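Local structure of Pcza361.24 (Amycolatopsis orientalis, 3G2M) at residues S70-F75 with F98-L103; T108-S113 with S143-D148; A191-A196 with A224-E229; T272-G277 with K282-V287. The protein probably transfers a methyl group from S-adenosyl-L-methionine to a nitrogen of a glycopeptide during glycopeptide antibiotic biosynthesis. All coordinates share one frame; numbering follows the deposited sequence.

Contact 1 of 4, residues S70-F75 with F98-L103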
loop_
_atom_site.group_PDB
_atom_site.type_symbol
_atom_site.label_atom_id
_atom_site.label_comp_id
_atom_site.label_asym_id
_atom_site.label_seq_id
_atom_site.Cartn_x
_atom_site.Cartn_y
_atom_site.Cartn_z
ATOM N N SER A 70 12.672 -14.646 19.602
ATOM C CA SER A 70 13.156 -15.261 18.368
ATOM C C SER A 70 13.570 -14.208 17.345
ATOM O O SER A 70 14.529 -14.399 16.594
ATOM C CB SER A 70 12.085 -16.168 17.764
ATOM O OG SER A 70 11.813 -17.264 18.616
ATOM N N GLU A 71 12.832 -13.102 17.316
ATOM C CA GLU A 71 13.119 -12.008 16.395
ATOM C C GLU A 71 14.438 -11.332 16.757
ATOM O O GLU A 71 15.299 -11.148 15.896
ATOM C CB GLU A 71 11.968 -10.996 16.374
ATOM C CG GLU A 71 12.129 -9.925 15.316
ATOM C CD GLU A 71 11.039 -8.870 15.346
ATOM O OE1 GLU A 71 9.995 -9.080 16.000
ATOM O OE2 GLU A 71 11.233 -7.818 14.701
ATOM N N ALA A 72 14.600 -10.982 18.033
ATOM C CA ALA A 72 15.830 -10.348 18.508
ATOM C C ALA A 72 17.047 -11.233 18.252
ATOM O O ALA A 72 18.112 -10.739 17.870
ATOM C CB ALA A 72 15.722 -9.988 19.987
ATOM N N ARG A 73 16.862 -12.537 18.450
ATOM C CA ARG A 73 17.864 -13.554 18.157
ATOM C C ARG A 73 18.294 -13.519 16.687
ATOM O O ARG A 73 19.488 -13.611 16.387
ATOM C CB ARG A 73 17.301 -14.934 18.504
ATOM C CG ARG A 73 18.327 -16.041 18.718
ATOM C CD ARG A 73 17.626 -17.310 19.191
ATOM N NE ARG A 73 16.701 -17.825 18.179
ATOM C CZ ARG A 73 15.556 -18.455 18.440
ATOM N NH1 ARG A 73 15.158 -18.651 19.694
ATOM N NH2 ARG A 73 14.795 -18.876 17.436
ATOM N N GLU A 74 17.328 -13.385 15.776
ATOM C CA GLU A 74 17.647 -13.325 14.348
ATOM C C GLU A 74 18.442 -12.079 13.999
ATOM O O GLU A 74 19.373 -12.142 13.192
ATOM C CB GLU A 74 16.400 -13.434 13.467
ATOM C CG GLU A 74 15.947 -14.867 13.212
ATOM C CD GLU A 74 16.953 -15.720 12.437
ATOM O OE1 GLU A 74 17.668 -15.207 11.544
ATOM O OE2 GLU A 74 17.011 -16.931 12.715
ATOM N N PHE A 75 18.078 -10.955 14.614
ATOM C CA PHE A 75 18.827 -9.715 14.445
ATOM C C PHE A 75 20.275 -9.910 14.892
ATOM O O PHE A 75 21.199 -9.571 14.155
ATOM C CB PHE A 75 18.165 -8.556 15.194
ATOM C CG PHE A 75 17.029 -7.899 14.435
ATOM C CD1 PHE A 75 17.282 -7.122 13.306
ATOM C CD2 PHE A 75 15.716 -8.048 14.858
ATOM C CE1 PHE A 75 16.237 -6.512 12.604
ATOM C CE2 PHE A 75 14.661 -7.434 14.161
ATOM C CZ PHE A 75 14.929 -6.664 13.040
ATOM N N PHE A 98 15.369 -4.734 25.269
ATOM C CA PHE A 98 15.858 -5.435 26.457
ATOM C C PHE A 98 16.592 -6.738 26.099
ATOM O O PHE A 98 17.679 -6.985 26.625
ATOM C CB PHE A 98 14.739 -5.631 27.489
ATOM C CG PHE A 98 14.334 -4.355 28.183
ATOM C CD1 PHE A 98 15.037 -3.899 29.295
ATOM C CD2 PHE A 98 13.269 -3.595 27.707
ATOM C CE1 PHE A 98 14.676 -2.710 29.934
ATOM C CE2 PHE A 98 12.903 -2.402 28.335
ATOM C CZ PHE A 98 13.609 -1.962 29.453
ATOM N N PRO A 99 16.014 -7.571 25.206
ATOM C CA PRO A 99 16.822 -8.644 24.612
ATOM C C PRO A 99 18.159 -8.180 24.011
ATOM O O PRO A 99 19.166 -8.866 24.187
ATOM C CB PRO A 99 15.906 -9.205 23.525
ATOM C CG PRO A 99 14.540 -8.967 24.045
ATOM C CD PRO A 99 14.606 -7.654 24.770
ATOM N N PHE A 100 18.170 -7.043 23.310
ATOM C CA PHE A 100 19.412 -6.500 22.743
ATOM C C PHE A 100 20.429 -6.118 23.821
ATOM O O PHE A 100 21.619 -6.401 23.689
ATOM C CB PHE A 100 19.143 -5.281 21.847
ATOM C CG PHE A 100 18.483 -5.607 20.530
ATOM C CD1 PHE A 100 18.646 -6.852 19.925
ATOM C CD2 PHE A 100 17.715 -4.640 19.875
ATOM C CE1 PHE A 100 18.041 -7.139 18.695
ATOM C CE2 PHE A 100 17.103 -4.915 18.645
ATOM C CZ PHE A 100 17.264 -6.162 18.052
ATOM N N LEU A 101 19.955 -5.465 24.879
ATOM C CA LEU A 101 20.807 -5.084 26.003
ATOM C C LEU A 101 21.351 -6.316 26.729
ATOM O O LEU A 101 22.459 -6.285 27.263
ATOM C CB LEU A 101 20.047 -4.181 26.978
ATOM C CG LEU A 101 19.589 -2.814 26.459
ATOM C CD1 LEU A 101 18.506 -2.237 27.355
ATOM C CD2 LEU A 101 20.757 -1.851 26.320
ATOM N N ASP A 102 20.562 -7.390 26.727
ATOM C CA ASP A 102 20.944 -8.685 27.302
ATOM C C ASP A 102 22.077 -9.372 26.541
ATOM O O ASP A 102 22.706 -10.299 27.055
ATOM C CB ASP A 102 19.730 -9.618 27.353
ATOM C CG ASP A 102 18.807 -9.319 28.522
ATOM O OD1 ASP A 102 19.157 -8.465 29.370
ATOM O OD2 ASP A 102 17.729 -9.949 28.595
ATOM N N LEU A 103 22.321 -8.923 25.315
ATOM C CA LEU A 103 23.415 -9.434 24.500
ATOM C C LEU A 103 24.685 -8.591 24.658
ATOM O O LEU A 103 25.711 -8.878 24.033
ATOM C CB LEU A 103 22.990 -9.513 23.032
ATOM C CG LEU A 103 21.770 -10.388 22.716
ATOM C CD1 LEU A 103 21.204 -10.039 21.358
ATOM C CD2 LEU A 103 22.091 -11.878 22.798
#
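Ala72 and Phe75 of helix 69-79 meet Pro99 and Phe100 of helix 97-101 beside the cofactor site of a Rossmann-like, class I methyltransferase fold. The first of these helices lies against the seven-stranded sheet, and the second follows Arg95, a residue that binds S-adenosyl-L-methionine. The helices are closest where small meets compact: the CA atoms of Ala72 and Pro99 are 6.4 Å apart, and the methyl CB of Ala72 rests against Pro99 CB at 3.6 Å. The Phe100 ring lies edge-on against helix 69-79. Its CE1 corner lies 3.9 Å from Ala72 CB and 3.7 Å from Ala72 O, and the same corner is 3.8 Å from Phe75 CB. Both Ala72 O and Phe75 CB sit near the plane of the Phe100 ring, so an edge rather than a face is presented to them. The first torsion of Phe100, chi1 -72°, sets CG opposite the carbonyl carbon and sends the ring across to helix 69-79. CZ then reaches the Phe75 ring obliquely, 4.0 Å from CD2. Phe100 is also stacked on Trp105, and Val155 of the sheet touches both phenylalanines. Glu71, one residue before Ala72, bridges to Arg95 and bonds to Ser157, both cofactor-binding residues, and thus acts as a second-shell neighbour of the site; its OE2 lies at the edge of the Phe75 ring, in plane. With no hydrogen bond across the two segments, the contact depends on the fit of apolar groups, while the polar bonds of Glu71 lie beside it.

Contact 2 of 4, residues T108-S113 with S143-D148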
loop_
_atom_site.group_PDB
_atom_site.type_symbol
_atom_site.label_atom_id
_atom_site.label_comp_id
_atom_site.label_asym_id
_atom_site.label_seq_id
_atom_site.Cartn_x
_atom_site.Cartn_y
_atom_site.Cartn_z
ATOM N N THR A 108 20.906 2.822 21.227
ATOM C CA THR A 108 20.132 4.054 21.201
ATOM C C THR A 108 18.750 3.675 20.682
ATOM O O THR A 108 18.612 3.184 19.558
ATOM C CB THR A 108 20.781 5.130 20.314
ATOM O OG1 THR A 108 22.076 5.449 20.834
ATOM C CG2 THR A 108 19.929 6.406 20.281
ATOM N N ALA A 109 17.741 3.842 21.530
ATOM C CA ALA A 109 16.383 3.456 21.179
ATOM C C ALA A 109 15.579 4.716 20.880
ATOM O O ALA A 109 15.451 5.589 21.730
ATOM C CB ALA A 109 15.756 2.657 22.297
ATOM N N LEU A 110 15.068 4.807 19.655
ATOM C CA LEU A 110 14.330 5.980 19.197
ATOM C C LEU A 110 12.832 5.696 19.173
ATOM O O LEU A 110 12.398 4.698 18.597
ATOM C CB LEU A 110 14.797 6.370 17.787
ATOM C CG LEU A 110 14.171 7.618 17.157
ATOM C CD1 LEU A 110 15.066 8.818 17.413
ATOM C CD2 LEU A 110 13.939 7.442 15.668
ATOM N N GLU A 111 12.041 6.586 19.765
ATOM C CA GLU A 111 10.607 6.356 19.879
ATOM C C GLU A 111 9.855 7.683 19.797
ATOM O O GLU A 111 10.307 8.694 20.343
ATOM C CB GLU A 111 10.304 5.592 21.180
ATOM C CG GLU A 111 8.834 5.458 21.582
ATOM C CD GLU A 111 7.948 4.892 20.485
ATOM O OE1 GLU A 111 8.394 3.988 19.752
ATOM O OE2 GLU A 111 6.799 5.362 20.357
ATOM N N LEU A 112 8.717 7.670 19.107
ATOM C CA LEU A 112 7.954 8.884 18.843
ATOM C C LEU A 112 7.102 9.348 20.026
ATOM O O LEU A 112 7.022 10.550 20.304
ATOM C CB LEU A 112 7.066 8.692 17.607
ATOM C CG LEU A 112 6.295 9.905 17.061
ATOM C CD1 LEU A 112 7.235 10.993 16.574
ATOM C CD2 LEU A 112 5.355 9.468 15.941
ATOM N N SER A 113 6.467 8.397 20.708
ATOM C CA SER A 113 5.484 8.711 21.742
ATOM C C SER A 113 6.130 8.993 23.091
ATOM O O SER A 113 6.954 8.213 23.578
ATOM C CB SER A 113 4.478 7.572 21.900
ATOM O OG SER A 113 3.701 7.777 23.073
ATOM N N SER A 143 10.491 8.122 10.432
ATOM C CA SER A 143 10.377 8.555 9.030
ATOM C C SER A 143 11.155 9.850 8.731
ATOM O O SER A 143 11.351 10.218 7.570
ATOM C CB SER A 143 8.908 8.706 8.621
ATOM O OG SER A 143 8.324 9.865 9.192
ATOM N N ALA A 144 11.594 10.537 9.782
ATOM C CA ALA A 144 12.351 11.780 9.628
ATOM C C ALA A 144 13.041 12.089 10.947
ATOM O O ALA A 144 12.498 12.806 11.782
ATOM C CB ALA A 144 11.429 12.922 9.223
ATOM N N PHE A 145 14.209 11.500 11.153
ATOM C CA PHE A 145 14.983 11.738 12.376
ATOM C C PHE A 145 16.386 12.223 12.041
ATOM O O PHE A 145 16.876 12.033 10.924
ATOM C CB PHE A 145 15.032 10.478 13.264
ATOM C CG PHE A 145 15.704 9.295 12.612
ATOM C CD1 PHE A 145 17.053 9.028 12.846
ATOM C CD2 PHE A 145 14.995 8.448 11.763
ATOM C CE1 PHE A 145 17.679 7.950 12.246
ATOM C CE2 PHE A 145 15.615 7.361 11.164
ATOM C CZ PHE A 145 16.963 7.117 11.395
ATOM N N ALA A 146 17.032 12.837 13.029
ATOM C CA ALA A 146 18.362 13.383 12.862
ATOM C C ALA A 146 19.033 13.424 14.224
ATOM O O ALA A 146 18.551 14.089 15.138
ATOM C CB ALA A 146 18.281 14.778 12.263
ATOM N N LEU A 147 20.133 12.692 14.348
ATOM C CA LEU A 147 20.907 12.636 15.581
ATOM C C LEU A 147 22.317 13.124 15.336
ATOM O O LEU A 147 22.789 13.124 14.199
ATOM C CB LEU A 147 20.959 11.199 16.118
ATOM C CG LEU A 147 19.612 10.498 16.301
ATOM C CD1 LEU A 147 19.800 9.042 16.667
ATOM C CD2 LEU A 147 18.791 11.222 17.346
ATOM N N ASP A 148 22.986 13.525 16.415
ATOM C CA ASP A 148 24.388 13.924 16.366
ATOM C C ASP A 148 25.284 12.693 16.583
ATOM O O ASP A 148 26.242 12.717 17.365
ATOM C CB ASP A 148 24.658 15.012 17.410
ATOM C CG ASP A 148 26.026 15.652 17.252
ATOM O OD1 ASP A 148 26.591 15.618 16.132
ATOM O OD2 ASP A 148 26.542 16.182 18.259
#
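Leu110 and Phe145 mark the closest backbone approach of strand 108-111 and the irregular segment 143-148, and even there their CA atoms stand 9.0 Å apart. The segments exchange no hydrogen bonds, and side chains alone span the gap. Leu110 supplies the main link: its CD2 methyl lies 4.0 Å from both CB and CG of Phe145, approaching that ring obliquely. The other branch, CD1, turns to Leu147 and comes within 4.4 Å of its CD2. Further back along the strand, the CG2 methyl of Thr108 makes a looser approach to Leu147 CD1 at 4.5 Å. The branches of Leu110 are thus divided between Phe145 and Leu147. Phe145 holds its ring between the backbone N and the carbonyl carbon, chi1 62°, and this rotation turns it in toward the strands, where Leu87 and Leu89 also touch it and His179 meets it ring to ring. In the Rossmann-like methyltransferase fold, strand 107-111 lies between strands 135-139 and 86-89, and its end carries the acidic residue of the cofactor site. Here that residue is Glu111, which binds S-adenosyl-L-methionine. Its carboxylate is tethered on both oxygens: OE2 accepts the backbone N of Ser113 at 3.1 Å in a nearly straight bond, 169° at the hydrogen, met on the anti side and 35° out of the carboxylate plane, while OE1 bonds to the N of Gly92. Ser113 in turn caps the helix that follows, its OG bonded to the N of Val116.

Contact 3 of 4, residues A191-A196 with A224-E229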
loop_
_atom_site.group_PDB
_atom_site.type_symbol
_atom_site.label_atom_id
_atom_site.label_comp_id
_atom_site.label_asym_id
_atom_site.label_seq_id
_atom_site.Cartn_x
_atom_site.Cartn_y
_atom_site.Cartn_z
ATOM N N ALA A 191 7.318 -9.130 8.152
ATOM C CA ALA A 191 6.334 -10.212 8.118
ATOM C C ALA A 191 6.032 -10.628 6.675
ATOM O O ALA A 191 5.923 -9.774 5.788
ATOM C CB ALA A 191 5.064 -9.797 8.833
HETATM N N MSE A 192 5.896 -11.939 6.464
HETATM C CA MSE A 192 5.749 -12.532 5.136
HETATM C C MSE A 192 4.478 -13.377 5.094
HETATM O O MSE A 192 4.410 -14.442 5.710
HETATM C CB MSE A 192 6.984 -13.384 4.778
HETATM C CG MSE A 192 6.938 -14.093 3.400
HETATM SE SE MSE A 192 8.514 -15.237 3.009
HETATM C CE MSE A 192 8.245 -16.578 4.389
ATOM N N SER A 193 3.477 -12.888 4.363
ATOM C CA SER A 193 2.196 -13.582 4.218
ATOM C C SER A 193 2.339 -14.809 3.331
ATOM O O SER A 193 3.365 -14.987 2.668
ATOM C CB SER A 193 1.161 -12.650 3.594
ATOM O OG SER A 193 1.480 -12.400 2.236
ATOM N N GLU A 194 1.301 -15.642 3.305
ATOM C CA GLU A 194 1.275 -16.789 2.401
ATOM C C GLU A 194 1.416 -16.348 0.939
ATOM O O GLU A 194 2.191 -16.941 0.194
ATOM C CB GLU A 194 0.011 -17.633 2.601
ATOM C CG GLU A 194 0.126 -19.034 2.009
ATOM C CD GLU A 194 -1.153 -19.854 2.115
ATOM O OE1 GLU A 194 -2.000 -19.567 2.995
ATOM O OE2 GLU A 194 -1.307 -20.798 1.309
ATOM N N ALA A 195 0.691 -15.297 0.548
ATOM C CA ALA A 195 0.764 -14.759 -0.819
ATOM C C ALA A 195 2.137 -14.197 -1.151
ATOM O O ALA A 195 2.604 -14.329 -2.281
ATOM C CB ALA A 195 -0.313 -13.697 -1.049
ATOM N N ALA A 196 2.779 -13.571 -0.164
ATOM C CA ALA A 196 4.124 -13.030 -0.336
ATOM C C ALA A 196 5.170 -14.139 -0.420
ATOM O O ALA A 196 6.171 -13.997 -1.117
ATOM C CB ALA A 196 4.461 -12.066 0.785
ATOM N N ALA A 224 2.733 -6.864 -3.533
ATOM C CA ALA A 224 3.390 -5.638 -3.097
ATOM C C ALA A 224 2.869 -5.210 -1.723
ATOM O O ALA A 224 3.642 -5.015 -0.781
ATOM C CB ALA A 224 3.203 -4.545 -4.120
ATOM N N GLU A 225 1.550 -5.080 -1.609
ATOM C CA GLU A 225 0.944 -4.703 -0.334
ATOM C C GLU A 225 -0.394 -5.392 -0.136
ATOM O O GLU A 225 -1.205 -5.483 -1.064
ATOM C CB GLU A 225 0.786 -3.175 -0.238
ATOM C CG GLU A 225 0.303 -2.649 1.133
ATOM C CD GLU A 225 0.353 -1.120 1.242
ATOM O OE1 GLU A 225 -0.482 -0.556 1.973
ATOM O OE2 GLU A 225 1.216 -0.477 0.604
ATOM N N GLU A 226 -0.612 -5.870 1.088
ATOM C CA GLU A 226 -1.886 -6.417 1.498
ATOM C C GLU A 226 -2.375 -5.662 2.720
ATOM O O GLU A 226 -1.665 -4.817 3.283
ATOM C CB GLU A 226 -1.749 -7.904 1.858
ATOM C CG GLU A 226 -1.580 -8.850 0.670
ATOM C CD GLU A 226 -1.133 -10.230 1.109
ATOM O OE1 GLU A 226 -0.052 -10.346 1.730
ATOM O OE2 GLU A 226 -1.863 -11.199 0.853
ATOM N N ILE A 227 -3.594 -5.973 3.127
ATOM C CA ILE A 227 -4.106 -5.514 4.410
ATOM C C ILE A 227 -4.302 -6.751 5.276
ATOM O O ILE A 227 -4.951 -7.712 4.851
ATOM C CB ILE A 227 -5.432 -4.726 4.263
ATOM C CG1 ILE A 227 -5.176 -3.380 3.575
ATOM C CG2 ILE A 227 -6.098 -4.500 5.643
ATOM C CD1 ILE A 227 -6.455 -2.615 3.235
ATOM N N GLN A 228 -3.701 -6.737 6.462
ATOM C CA GLN A 228 -3.922 -7.788 7.448
ATOM C C GLN A 228 -5.151 -7.422 8.267
ATOM O O GLN A 228 -5.184 -6.381 8.934
ATOM C CB GLN A 228 -2.718 -7.956 8.380
ATOM C CG GLN A 228 -2.882 -9.106 9.386
ATOM C CD GLN A 228 -2.034 -8.928 10.634
ATOM O OE1 GLN A 228 -2.310 -8.067 11.480
ATOM N NE2 GLN A 228 -1.003 -9.755 10.764
ATOM N N GLU A 229 -6.149 -8.292 8.211
ATOM C CA GLU A 229 -7.389 -8.100 8.941
ATOM C C GLU A 229 -7.537 -9.187 9.990
ATOM O O GLU A 229 -7.450 -10.378 9.679
ATOM C CB GLU A 229 -8.576 -8.135 7.977
ATOM C CG GLU A 229 -9.908 -7.777 8.618
ATOM C CD GLU A 229 -11.075 -8.329 7.833
ATOM O OE1 GLU A 229 -11.623 -7.598 6.985
ATOM O OE2 GLU A 229 -11.434 -9.501 8.050
HETATM O O HOH W 1 -1.581 -13.670 1.970
#
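Ser193 and Glu226 are joined by a direct hydrogen bond, short for its kind: Ser193 OG donates to Glu226 OE1 over 2.6 Å. The carboxylate receives it on the syn lone pair of OE1, the side of its other oxygen. Glu226 reaches this place by an extended chain, its CG opposite the carbonyl carbon at chi1 -74°. The same serine hydroxyl also works as an acceptor, taking the backbone N of Ala196 at 3.0 Å with an angle of 154° at the hydrogen. The hydroxyl thus donates one hydrogen bond to Glu226 and accepts one from the first turn of the helix, and the two bonds together fix its rotation.

A water completes the polar link. Water 1 accepts from Ala195 N at 3.1 Å and donates to Glu226 OE2 at 2.7 Å, connecting a second N-H of the helix start to the second oxygen of the carboxylate. The only other approach between the segments is van der Waals: Ala195 CB lies 3.5 Å from Glu226 OE2.

His221 of the second subunit packs on both Ser193 and Glu226. Segment 224-229 also pairs antiparallel with a strand of that subunit, so that the three-stranded sheet of strands 47-49, 244-252 and 219-234 continues into the second subunit.

Taken as a worked case, this is a serine N-cap at the start of helix 194-197, with a carboxylate nearby where the helix N terminus would favour negative charge. The capped turn directly follows strand 184-191 of the methyltransferase sheet and joins it to the strand that pairs between subunits.

Contact 4 of 4, residues T272-G277 with K282-V287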
loop_
_atom_site.group_PDB
_atom_site.type_symbol
_atom_site.label_atom_id
_atom_site.label_comp_id
_atom_site.label_asym_id
_atom_site.label_seq_id
_atom_site.Cartn_x
_atom_site.Cartn_y
_atom_site.Cartn_z
ATOM N N THR A 272 16.765 -13.435 4.733
ATOM C CA THR A 272 16.672 -14.738 5.381
ATOM C C THR A 272 15.301 -14.944 6.023
ATOM O O THR A 272 14.981 -14.304 7.028
ATOM C CB THR A 272 17.777 -14.926 6.444
ATOM O OG1 THR A 272 19.049 -14.569 5.885
ATOM C CG2 THR A 272 17.820 -16.379 6.926
ATOM N N PRO A 273 14.484 -15.845 5.445
ATOM C CA PRO A 273 13.212 -16.182 6.080
ATOM C C PRO A 273 13.412 -16.920 7.406
ATOM O O PRO A 273 14.373 -17.683 7.557
ATOM C CB PRO A 273 12.519 -17.075 5.040
ATOM C CG PRO A 273 13.621 -17.622 4.211
ATOM C CD PRO A 273 14.680 -16.567 4.173
ATOM N N PHE A 274 12.521 -16.668 8.361
ATOM C CA PHE A 274 12.568 -17.310 9.672
ATOM C C PHE A 274 11.192 -17.298 10.327
ATOM O O PHE A 274 10.309 -16.546 9.910
ATOM C CB PHE A 274 13.620 -16.649 10.579
ATOM C CG PHE A 274 13.272 -15.245 11.016
ATOM C CD1 PHE A 274 12.667 -15.017 12.250
ATOM C CD2 PHE A 274 13.580 -14.152 10.215
ATOM C CE1 PHE A 274 12.362 -13.725 12.667
ATOM C CE2 PHE A 274 13.271 -12.854 10.624
ATOM C CZ PHE A 274 12.669 -12.643 11.848
ATOM N N ALA A 275 11.014 -18.141 11.341
ATOM C CA ALA A 275 9.763 -18.211 12.089
ATOM C C ALA A 275 9.822 -17.289 13.300
ATOM O O ALA A 275 10.753 -17.363 14.107
ATOM C CB ALA A 275 9.474 -19.645 12.518
ATOM N N SER A 276 8.823 -16.421 13.419
ATOM C CA SER A 276 8.758 -15.459 14.519
ATOM C C SER A 276 8.509 -16.114 15.884
ATOM O O SER A 276 8.886 -15.563 16.919
ATOM C CB SER A 276 7.704 -14.389 14.231
ATOM O OG SER A 276 6.431 -14.971 14.026
ATOM N N GLY A 277 7.879 -17.287 15.882
ATOM C CA GLY A 277 7.643 -18.032 17.120
ATOM C C GLY A 277 8.728 -19.048 17.436
ATOM O O GLY A 277 8.542 -19.916 18.296
ATOM N N LYS A 282 7.936 -20.422 8.575
ATOM C CA LYS A 282 8.718 -19.201 8.465
ATOM C C LYS A 282 7.782 -18.090 7.980
ATOM O O LYS A 282 7.254 -18.151 6.868
ATOM C CB LYS A 282 9.917 -19.411 7.533
ATOM C CG LYS A 282 10.956 -20.387 8.101
ATOM C CD LYS A 282 12.125 -20.594 7.151
ATOM C CE LYS A 282 13.357 -21.123 7.879
ATOM N NZ LYS A 282 13.229 -22.549 8.284
ATOM N N ASP A 283 7.543 -17.108 8.845
ATOM C CA ASP A 283 6.550 -16.063 8.589
ATOM C C ASP A 283 7.150 -14.653 8.620
ATOM O O ASP A 283 6.431 -13.664 8.757
ATOM C CB ASP A 283 5.394 -16.174 9.591
ATOM C CG ASP A 283 5.841 -15.996 11.033
ATOM O OD1 ASP A 283 7.057 -15.955 11.295
ATOM O OD2 ASP A 283 4.967 -15.901 11.917
HETATM N N MSE A 284 8.468 -14.584 8.475
HETATM C CA MSE A 284 9.198 -13.337 8.572
HETATM C C MSE A 284 10.503 -13.443 7.808
HETATM O O MSE A 284 11.049 -14.535 7.657
HETATM C CB MSE A 284 9.479 -13.031 10.042
HETATM C CG MSE A 284 9.770 -11.594 10.344
HETATM SE SE MSE A 284 9.445 -11.308 12.240
HETATM C CE MSE A 284 7.512 -11.018 12.156
ATOM N N VAL A 285 11.002 -12.300 7.342
ATOM C CA VAL A 285 12.254 -12.220 6.594
ATOM C C VAL A 285 13.196 -11.212 7.277
ATOM O O VAL A 285 12.782 -10.092 7.611
ATOM C CB VAL A 285 12.001 -11.815 5.103
ATOM C CG1 VAL A 285 13.305 -11.692 4.331
ATOM C CG2 VAL A 285 11.101 -12.827 4.418
ATOM N N LEU A 286 14.441 -11.631 7.511
ATOM C CA LEU A 286 15.480 -10.724 7.986
ATOM C C LEU A 286 16.287 -10.219 6.799
ATOM O O LEU A 286 17.000 -10.986 6.145
ATOM C CB LEU A 286 16.398 -11.401 9.020
ATOM C CG LEU A 286 17.036 -10.553 10.138
ATOM C CD1 LEU A 286 17.988 -9.483 9.597
ATOM C CD2 LEU A 286 15.999 -9.924 11.086
ATOM N N VAL A 287 16.169 -8.918 6.542
ATOM C CA VAL A 287 16.793 -8.266 5.388
ATOM C C VAL A 287 18.024 -7.491 5.851
ATOM O O VAL A 287 17.963 -6.756 6.836
ATOM C CB VAL A 287 15.782 -7.314 4.674
ATOM C CG1 VAL A 287 16.460 -6.458 3.599
ATOM C CG2 VAL A 287 14.619 -8.107 4.071
HETATM O O HOH W 2 19.569 -12.032 6.304
#
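Phe274 O is approached by two successive amides, Asp283 N and Met284 N, each at 3.0 Å in a weak, bent bond, a bifurcated arrangement where the hairpin passes from turn to strand. Beyond it the hairpin is regular and antiparallel: Thr272 and Leu286 form a hydrogen-bonded pair, and Phe274 N donates to Met284 O at 2.7 Å. On the turn side, the Asp283 carboxylate grips Ser276 with both oxygens, each on its syn lone pair. OD1 takes Ser276 N at 2.8 Å and OD2 takes Ser276 OG at 2.7 Å, which fixes the carboxylate against the turn. The Phe274 ring, with chi1 at 69°, folds across toward the partner strand. Met284 CB lies over one face, 3.9 Å from the centroid, in a CH-pi contact. Met284 is selenomethionine, and its SE makes an oblique Met-aromatic contact with the ring; Leu286 N meets the ring edge. Water 2 bridges Thr272 OG1 and Leu286 O. On the Phe274 and Leu286 face, helix 69-79 lies against the hairpin through Glu74, Phe75 and Arg78. Helix 254-263 reaches Val285 through Pro254, and strand 184-191 bonds to the other edge of segment 282-287.

Overall arrangement
The four contacts follow one another along the chain and map different parts of a class I methyltransferase. Contact 1 (helices 69-79 and 97-101) and contact 2 (strand 107-111 and the 143-148 loop), their centres about 20 Å apart, lie near the cofactor-binding residues, as does contact 4, the Met284 side chain being about 6 Å from that of Ser157. Contacts 2 and 4 both reach the seven-stranded sheet, their centres about 25 Å apart. Contact 4 touches contact 1 through Glu74 and Phe274, and contact 3, with centres about 13 Å apart, through Met192 and Asp283. The terminal hairpin thus connects the helix beside the cofactor site with the region that pairs with the second subunit.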